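Clavulanic acid biosynthesis oligopeptide binding protein 2 (PDB 2WOL) probably binds oligopeptides as an extracellular solute-binding protein and belongs to the biosynthetic pathway of the beta-lactamase inhibitor clavulanic acid. Local coordinates at residues A15-G20 / K530-R535. Sequence-based numbering, arbitrary orientation.
Sequences AGWDAG and KTLHFR
Arg535 reaches from just beyond strand 523-534 into the turn formed by Gly16 to Ala19. Its CB already points toward the 15-20 loop; CG lies between the backbone N and the carbonyl carbon (chi1 42°), and from there the chain runs extended through CD to NE. NE makes a salt bridge with Asp297, whose carboxylate also accepts from the backbone N of Gly20. At the tip, Arg535 NH2 donates to Gly16 O at 2.7 Å, with an N-H...O angle of 152° and the oxygen near the guanidinium plane. Ala19 N donates to Gly16 O at 3.1 Å, reaching it from the opposite face of its carbonyl plane to the arginine and closing the type II turn. Beside this bond, Ala19 CB packs 3.7 Å from Arg535 NH2. Arg535 NH1 donates to Ser294 O and, weakly at 3.2 Å, to a water that also accepts from Ala15 N. With each nitrogen held, the guanidinium is fixed in rotation. The CA-CB bond of Trp17 leads away from 530-535, but with CG anti to the backbone N (chi1 179°) the indole's far end comes back, Trp17 CH2 lying 3.6 Å from Leu532 CD2; Arg293 adds a cation-pi contact to that ring. An arginine bonded to the first carbonyl of a type II beta turn thus ties the N-terminal loop preceding strand 34-39 to the end of a long C-terminal strand, beside strand 296-297, in this family 5 solute-binding protein.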
loop_
_atom_site.group_PDB
_atom_site.type_symbol
_atom_site.label_atom_id
_atom_site.label_comp_id
_atom_site.label_asym_id
_atom_site.label_seq_id
_atom_site.Cartn_x
_atom_site.Cartn_y
_atom_site.Cartn_z
ATOM N N ALA A 15 15.843 -21.959 6.617
ATOM C CA ALA A 15 14.564 -22.667 6.645
ATOM C C ALA A 15 14.095 -23.161 5.279
ATOM O O ALA A 15 13.292 -24.097 5.198
ATOM C CB ALA A 15 13.489 -21.789 7.285
ATOM N N GLY A 16 14.580 -22.521 4.217
ATOM C CA GLY A 16 14.241 -22.905 2.850
ATOM C C GLY A 16 13.606 -21.789 2.046
ATOM O O GLY A 16 12.979 -20.887 2.605
ATOM N N TRP A 17 13.772 -21.858 0.726
ATOM C CA TRP A 17 13.138 -20.932 -0.209
ATOM C C TRP A 17 11.643 -20.787 0.086
ATOM O O TRP A 17 10.932 -21.787 0.224
ATOM C CB TRP A 17 13.345 -21.451 -1.635
ATOM C CG TRP A 17 12.721 -20.628 -2.716
ATOM C CD1 TRP A 17 11.524 -20.850 -3.323
ATOM C CD2 TRP A 17 13.278 -19.464 -3.339
ATOM N NE1 TRP A 17 11.291 -19.891 -4.281
ATOM C CE2 TRP A 17 12.355 -19.028 -4.313
ATOM C CE3 TRP A 17 14.470 -18.744 -3.165
ATOM C CZ2 TRP A 17 12.582 -17.900 -5.114
ATOM C CZ3 TRP A 17 14.700 -17.624 -3.962
ATOM C CH2 TRP A 17 13.756 -17.213 -4.924
ATOM N N ASP A 18 11.188 -19.536 0.202
ATOM C CA ASP A 18 9.772 -19.201 0.424
ATOM C C ASP A 18 9.172 -19.679 1.755
ATOM O O ASP A 18 7.950 -19.640 1.925
ATOM C CB ASP A 18 8.889 -19.683 -0.743
ATOM C CG ASP A 18 8.657 -18.611 -1.797
ATOM O OD1 ASP A 18 9.194 -17.490 -1.672
ATOM O OD2 ASP A 18 7.914 -18.892 -2.763
ATOM N N ALA A 19 10.017 -20.101 2.697
ATOM C CA ALA A 19 9.533 -20.619 3.980
ATOM C C ALA A 19 8.724 -19.590 4.776
ATOM O O ALA A 19 7.868 -19.957 5.589
ATOM C CB ALA A 19 10.689 -21.155 4.810
ATOM N N GLY A 20 9.005 -18.308 4.539
ATOM C CA GLY A 20 8.306 -17.213 5.219
ATOM C C GLY A 20 7.083 -16.690 4.483
ATOM O O GLY A 20 6.498 -15.682 4.889
ATOM N N LYS A 530 6.386 -8.837 -7.660
ATOM C CA LYS A 530 6.964 -9.727 -6.665
ATOM C C LYS A 530 8.286 -9.133 -6.211
ATOM O O LYS A 530 8.831 -8.236 -6.855
ATOM C CB LYS A 530 7.160 -11.131 -7.237
ATOM C CG LYS A 530 5.848 -11.884 -7.437
ATOM C CD LYS A 530 6.034 -13.242 -8.097
ATOM C CE LYS A 530 6.691 -14.251 -7.163
ATOM N NZ LYS A 530 6.722 -15.609 -7.769
ATOM N N THR A 531 8.794 -9.622 -5.088
ATOM C CA THR A 531 10.022 -9.081 -4.534
ATOM C C THR A 531 10.818 -10.202 -3.878
ATOM O O THR A 531 10.271 -11.268 -3.600
ATOM C CB THR A 531 9.722 -7.955 -3.515
ATOM O OG1 THR A 531 10.909 -7.193 -3.269
ATOM C CG2 THR A 531 9.183 -8.519 -2.201
ATOM N N LEU A 532 12.105 -9.962 -3.650
ATOM C CA LEU A 532 12.950 -10.928 -2.956
ATOM C C LEU A 532 13.405 -10.360 -1.621
ATOM O O LEU A 532 14.170 -9.401 -1.589
ATOM C CB LEU A 532 14.168 -11.294 -3.810
ATOM C CG LEU A 532 13.917 -12.173 -5.038
ATOM C CD1 LEU A 532 15.116 -12.168 -5.944
ATOM C CD2 LEU A 532 13.569 -13.595 -4.643
ATOM N N HIS A 533 12.918 -10.944 -0.526
ATOM C CA HIS A 533 13.369 -10.549 0.807
ATOM C C HIS A 533 14.385 -11.550 1.331
ATOM O O HIS A 533 14.209 -12.756 1.155
ATOM C CB HIS A 533 12.207 -10.510 1.800
ATOM C CG HIS A 533 11.126 -9.530 1.461
ATOM N ND1 HIS A 533 11.375 -8.209 1.147
ATOM C CD2 HIS A 533 9.779 -9.674 1.443
ATOM C CE1 HIS A 533 10.228 -7.590 0.926
ATOM N NE2 HIS A 533 9.245 -8.456 1.101
ATOM N N PHE A 534 15.426 -11.045 1.993
ATOM C CA PHE A 534 16.455 -11.884 2.614
ATOM C C PHE A 534 16.310 -11.834 4.135
ATOM O O PHE A 534 16.205 -10.760 4.720
ATOM C CB PHE A 534 17.854 -11.409 2.192
ATOM C CG PHE A 534 18.969 -12.331 2.617
ATOM C CD1 PHE A 534 19.370 -13.379 1.790
ATOM C CD2 PHE A 534 19.624 -12.149 3.836
ATOM C CE1 PHE A 534 20.398 -14.239 2.175
ATOM C CE2 PHE A 534 20.664 -13.013 4.229
ATOM C CZ PHE A 534 21.043 -14.053 3.389
ATOM N N ARG A 535 16.290 -13.002 4.767
ATOM C CA ARG A 535 16.165 -13.090 6.223
ATOM C C ARG A 535 17.368 -13.809 6.808
ATOM O O ARG A 535 17.673 -14.944 6.427
ATOM C CB ARG A 535 14.879 -13.826 6.632
ATOM C CG ARG A 535 14.586 -15.066 5.794
ATOM C CD ARG A 535 13.488 -15.959 6.368
ATOM N NE ARG A 535 12.900 -16.706 5.260
ATOM C CZ ARG A 535 13.402 -17.829 4.753
ATOM N NH1 ARG A 535 14.478 -18.397 5.295
ATOM N NH2 ARG A 535 12.814 -18.390 3.705
HETATM O O HOH W 1 15.965 -19.475 7.942
#